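PDB 5MV0: L protein, which probably serves as the viral polymerase, its N-terminal domain belonging to the cap-snatching endonuclease family of arenaviruses. Local coordinates for residues 8-11 with 12-16; 151-155 with 156-160. All coordinates share one frame; numbering follows the deposited sequence.

Contact 1. Residues 8-11 with 12-16; sequences NLLK and NVILE
Leu10 and Ile14 meet one turn apart on the alpha-helix 4-20, in the arenavirus cap-snatching domain, a member of the PDDEXK clan. The backbone evidence is a ladder of i to i+4 bonds: Asn12 N to Asn8 O is the longest at 3.3 Å, Leu15 N to Lys11 O the shortest at 2.8 Å. Val13 N to Leu9 O, at 3.0 Å, falls between.

Ile14 can be followed outward. Its CB stands 3.6 Å from Leu10 O, the carbonyl that also accepts Ile14 N. CG1 lies beside the backbone N, anti to the carbonyl carbon (chi1 -66°), which brings Ile14 CG1 to 3.4 Å from Leu10 O. From there, with CD1 anti about chi2, Ile14 CD1 runs on past the carbonyl to the leucine side chain, 4.3 Å from Leu10 CG. Both side chains also pack on Leu37 of helix 34-57, which places this apolar pair on the buried side of the helix.

The polar ends have partners elsewhere: Lys11 NZ forms a salt bridge with Asp32, and Asn12 OD1 accepts a hydrogen bond from the backbone N of Thr206. On Leu15, CG passes 3.2 Å from Lys11 O.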
loop_
_atom_site.group_PDB
_atom_site.type_symbol
_atom_site.label_atom_id
_atom_site.label_comp_id
_atom_site.label_asym_id
_atom_site.label_seq_id
_atom_site.Cartn_x
_atom_site.Cartn_y
_atom_site.Cartn_z
ATOM N N ASN B 8 -10.605 13.740 6.567
ATOM C CA ASN B 8 -11.041 12.405 6.156
ATOM C C ASN B 8 -10.604 12.095 4.735
ATOM O O ASN B 8 -10.252 10.948 4.412
ATOM C CB ASN B 8 -12.558 12.288 6.258
ATOM C CG ASN B 8 -13.029 12.191 7.687
ATOM O OD1 ASN B 8 -12.280 11.765 8.571
ATOM N ND2 ASN B 8 -14.276 12.582 7.925
ATOM N N LEU B 9 -10.659 13.100 3.865
ATOM C CA LEU B 9 -10.257 12.902 2.481
ATOM C C LEU B 9 -8.752 12.683 2.373
ATOM O O LEU B 9 -8.292 11.820 1.618
ATOM C CB LEU B 9 -10.699 14.105 1.648
ATOM C CG LEU B 9 -10.577 13.972 0.126
ATOM C CD1 LEU B 9 -11.363 12.729 -0.388
ATOM C CD2 LEU B 9 -11.057 15.249 -0.573
ATOM N N LEU B 10 -7.966 13.453 3.127
ATOM C CA LEU B 10 -6.516 13.292 3.072
ATOM C C LEU B 10 -6.093 11.917 3.586
ATOM O O LEU B 10 -5.146 11.321 3.063
ATOM C CB LEU B 10 -5.844 14.420 3.862
ATOM C CG LEU B 10 -4.313 14.427 3.941
ATOM C CD1 LEU B 10 -3.700 14.457 2.542
ATOM C CD2 LEU B 10 -3.862 15.634 4.754
ATOM N N LYS B 11 -6.785 11.386 4.600
ATOM C CA LYS B 11 -6.485 10.021 5.039
ATOM C C LYS B 11 -6.682 9.029 3.901
ATOM O O LYS B 11 -5.861 8.127 3.692
ATOM C CB LYS B 11 -7.361 9.632 6.233
ATOM C CG LYS B 11 -6.979 10.344 7.521
ATOM C CD LYS B 11 -7.606 9.688 8.746
ATOM C CE LYS B 11 -9.090 9.972 8.832
ATOM N NZ LYS B 11 -9.496 10.204 10.259
ATOM N N ASN B 12 -7.760 9.196 3.144
ATOM C CA ASN B 12 -8.012 8.311 2.017
ATOM C C ASN B 12 -6.929 8.446 0.939
ATOM O O ASN B 12 -6.465 7.438 0.391
ATOM C CB ASN B 12 -9.400 8.609 1.463
ATOM C CG ASN B 12 -9.749 7.739 0.274
ATOM O OD1 ASN B 12 -9.566 8.146 -0.869
ATOM N ND2 ASN B 12 -10.254 6.539 0.541
ATOM N N VAL B 13 -6.505 9.681 0.631
ATOM C CA VAL B 13 -5.401 9.889 -0.314
ATOM C C VAL B 13 -4.152 9.148 0.157
ATOM O O VAL B 13 -3.514 8.415 -0.607
ATOM C CB VAL B 13 -5.113 11.396 -0.488
ATOM C CG1 VAL B 13 -3.782 11.615 -1.243
ATOM C CG2 VAL B 13 -6.278 12.113 -1.174
ATOM N N ILE B 14 -3.779 9.325 1.426
ATOM C CA ILE B 14 -2.566 8.675 1.923
ATOM C C ILE B 14 -2.716 7.158 1.874
ATOM O O ILE B 14 -1.799 6.432 1.451
ATOM C CB ILE B 14 -2.244 9.175 3.346
ATOM C CG1 ILE B 14 -1.866 10.668 3.318
ATOM C CG2 ILE B 14 -1.151 8.345 3.958
ATOM C CD1 ILE B 14 -1.588 11.242 4.714
ATOM N N LEU B 15 -3.877 6.653 2.288
ATOM C CA LEU B 15 -4.110 5.213 2.241
ATOM C C LEU B 15 -3.972 4.681 0.823
ATOM O O LEU B 15 -3.394 3.602 0.610
ATOM C CB LEU B 15 -5.498 4.875 2.798
ATOM C CG LEU B 15 -5.651 4.951 4.328
ATOM C CD1 LEU B 15 -7.123 4.966 4.750
ATOM C CD2 LEU B 15 -4.943 3.796 5.000
ATOM N N GLU B 16 -4.504 5.410 -0.160
ATOM C CA GLU B 16 -4.416 4.935 -1.538
ATOM C C GLU B 16 -2.978 4.945 -2.031
ATOM O O GLU B 16 -2.535 4.001 -2.702
ATOM C CB GLU B 16 -5.298 5.781 -2.467
ATOM C CG GLU B 16 -5.314 5.231 -3.893
ATOM C CD GLU B 16 -6.291 5.923 -4.829
ATOM O OE1 GLU B 16 -6.644 5.324 -5.873
ATOM O OE2 GLU B 16 -6.702 7.066 -4.534
#

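Contact 2. Residues 151-155 with 156-160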
loop_
_atom_site.group_PDB
_atom_site.type_symbol
_atom_site.label_atom_id
_atom_site.label_comp_id
_atom_site.label_asym_id
_atom_site.label_seq_id
_atom_site.Cartn_x
_atom_site.Cartn_y
_atom_site.Cartn_z
ATOM N N GLY B 151 6.367 8.721 -10.384
ATOM C CA GLY B 151 6.546 7.295 -10.636
ATOM C C GLY B 151 5.213 6.601 -10.873
ATOM O O GLY B 151 4.406 7.038 -11.692
ATOM N N ASN B 152 4.957 5.524 -10.123
ATOM C CA ASN B 152 3.697 4.798 -10.237
ATOM C C ASN B 152 2.530 5.489 -9.540
ATOM O O ASN B 152 1.393 5.031 -9.683
ATOM C CB ASN B 152 3.846 3.400 -9.649
ATOM C CG ASN B 152 4.926 2.603 -10.325
ATOM O OD1 ASN B 152 4.913 2.444 -11.541
ATOM N ND2 ASN B 152 5.896 2.130 -9.545
ATOM N N VAL B 153 2.771 6.543 -8.767
ATOM C CA VAL B 153 1.678 7.215 -8.064
ATOM C C VAL B 153 1.043 8.243 -8.989
ATOM O O VAL B 153 1.754 9.109 -9.521
ATOM C CB VAL B 153 2.160 7.879 -6.766
ATOM C CG1 VAL B 153 0.980 8.520 -6.064
ATOM C CG2 VAL B 153 2.825 6.858 -5.870
ATOM N N PRO B 154 -0.278 8.192 -9.201
ATOM C CA PRO B 154 -0.936 9.185 -10.063
ATOM C C PRO B 154 -0.673 10.606 -9.578
ATOM O O PRO B 154 -0.731 10.891 -8.378
ATOM C CB PRO B 154 -2.425 8.830 -9.953
ATOM C CG PRO B 154 -2.466 7.397 -9.474
ATOM C CD PRO B 154 -1.222 7.205 -8.637
ATOM N N GLU B 155 -0.403 11.506 -10.532
ATOM C CA GLU B 155 -0.055 12.877 -10.169
ATOM C C GLU B 155 -1.172 13.559 -9.392
ATOM O O GLU B 155 -0.901 14.428 -8.553
ATOM C CB GLU B 155 0.288 13.709 -11.409
ATOM C CG GLU B 155 0.927 15.037 -11.016
ATOM C CD GLU B 155 1.236 15.958 -12.183
ATOM O OE1 GLU B 155 0.979 15.583 -13.350
ATOM O OE2 GLU B 155 1.740 17.069 -11.916
ATOM N N ARG B 156 -2.428 13.181 -9.647
ATOM C CA ARG B 156 -3.524 13.807 -8.919
ATOM C C ARG B 156 -3.402 13.559 -7.417
ATOM O O ARG B 156 -3.767 14.423 -6.607
ATOM C CB ARG B 156 -4.860 13.285 -9.446
ATOM C CG ARG B 156 -6.068 13.954 -8.838
ATOM C CD ARG B 156 -5.985 15.459 -9.011
ATOM N NE ARG B 156 -7.103 16.154 -8.375
ATOM C CZ ARG B 156 -8.199 16.556 -9.008
ATOM N NH1 ARG B 156 -8.343 16.332 -10.312
ATOM N NH2 ARG B 156 -9.150 17.190 -8.333
ATOM N N LEU B 157 -2.899 12.390 -7.024
ATOM C CA LEU B 157 -2.772 12.104 -5.595
ATOM C C LEU B 157 -1.640 12.911 -4.960
ATOM O O LEU B 157 -1.773 13.381 -3.823
ATOM C CB LEU B 157 -2.574 10.605 -5.375
ATOM C CG LEU B 157 -3.746 9.705 -5.786
ATOM C CD1 LEU B 157 -3.445 8.230 -5.489
ATOM C CD2 LEU B 157 -5.037 10.147 -5.090
ATOM N N LEU B 158 -0.518 13.084 -5.669
ATOM C CA LEU B 158 0.522 13.997 -5.196
ATOM C C LEU B 158 -0.026 15.399 -5.030
ATOM O O LEU B 158 0.336 16.111 -4.081
ATOM C CB LEU B 158 1.702 14.039 -6.169
ATOM C CG LEU B 158 2.875 13.069 -6.028
ATOM C CD1 LEU B 158 3.630 13.271 -4.694
ATOM C CD2 LEU B 158 2.388 11.656 -6.172
ATOM N N PHE B 159 -0.849 15.836 -5.985
ATOM C CA PHE B 159 -1.492 17.139 -5.882
ATOM C C PHE B 159 -2.372 17.224 -4.641
ATOM O O PHE B 159 -2.345 18.222 -3.916
ATOM C CB PHE B 159 -2.331 17.429 -7.133
ATOM C CG PHE B 159 -3.261 18.594 -6.946
ATOM C CD1 PHE B 159 -2.764 19.896 -6.976
ATOM C CD2 PHE B 159 -4.610 18.396 -6.666
ATOM C CE1 PHE B 159 -3.609 20.983 -6.758
ATOM C CE2 PHE B 159 -5.457 19.479 -6.444
ATOM C CZ PHE B 159 -4.962 20.771 -6.502
ATOM N N GLU B 160 -3.192 16.193 -4.401
ATOM C CA GLU B 160 -4.111 16.238 -3.262
ATOM C C GLU B 160 -3.372 16.267 -1.931
ATOM O O GLU B 160 -3.864 16.873 -0.969
ATOM C CB GLU B 160 -5.072 15.045 -3.302
ATOM C CG GLU B 160 -6.043 15.092 -4.461
ATOM C CD GLU B 160 -6.993 16.281 -4.387
ATOM O OE1 GLU B 160 -7.332 16.713 -3.269
ATOM O OE2 GLU B 160 -7.393 16.799 -5.451
#
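This is a local contact at the start of helix 155-170, where the loop after strand 137-145 turns into the first helical turn and packs against it. Val153 comes in from the loop and meets two leucines. Its CG1, anti to the backbone N (chi1 -178°), lies 3.4 Å from Leu158 CD2, tighter than usual for two carbons, and 4.2 Å from Leu157 CB. The valine side chain crosses each leucine at about a right angle, whereas Pro154 lies alongside Leu157 and points the same way, with its CD 4.0 Å from Leu157 CD1.

Pro154 is the N-cap residue of the helix, and its carbonyl takes up amides of the first turn. Leu157 N bonds to Pro154 O at 3.0 Å, but from above the carbonyl plane and with a bent N-H...O angle of 136°; Leu158 N adds a weak, long bond to the same oxygen. Regular helical geometry follows at Phe159 N, which reaches Glu155 O at 2.9 Å.

Val153 packs on Ile17 and Pro154 on Ile20 of helix 4-20, while Leu158 touches Ile48 of helix 34-57.

Starting within the first turn, Arg156 reaches one turn forward to Glu160 in an i to i+4 salt bridge. The arginine chain bends at chi2 (55°), and Arg156 NE meets Glu160 OE2 at 3.0 Å, in the guanidinium plane and on the oxygen's anti lone pair. NH2 makes a weak bond to the same oxygen and is hydrogen-bonded to Ser201 OG as well.

How the contacts relate
Contact 1 lies on helix 4-20; contact 2 joins a loop to the start of helix 155-170, which packs against it; the centres of the two contacts are about 12 Å apart. They touch directly: Val13 CG2 comes within 3.8 Å of Glu160 CB, and Glu16 OE2 within 3.5 Å of Leu157 CD2. Contact 1 is mostly buried and lies mid-helix, where a run of i to i+4 backbone bonds holds. Contact 2 is partly buried, and there one carbonyl takes two unequal bonds. Its salt bridge stays within 156-160, whereas the lysine of 8-11 pairs with a residue beyond both contacts. Helix 34-57 packs on both; two other subunits touch contact 1, and one of these also touches contact 2.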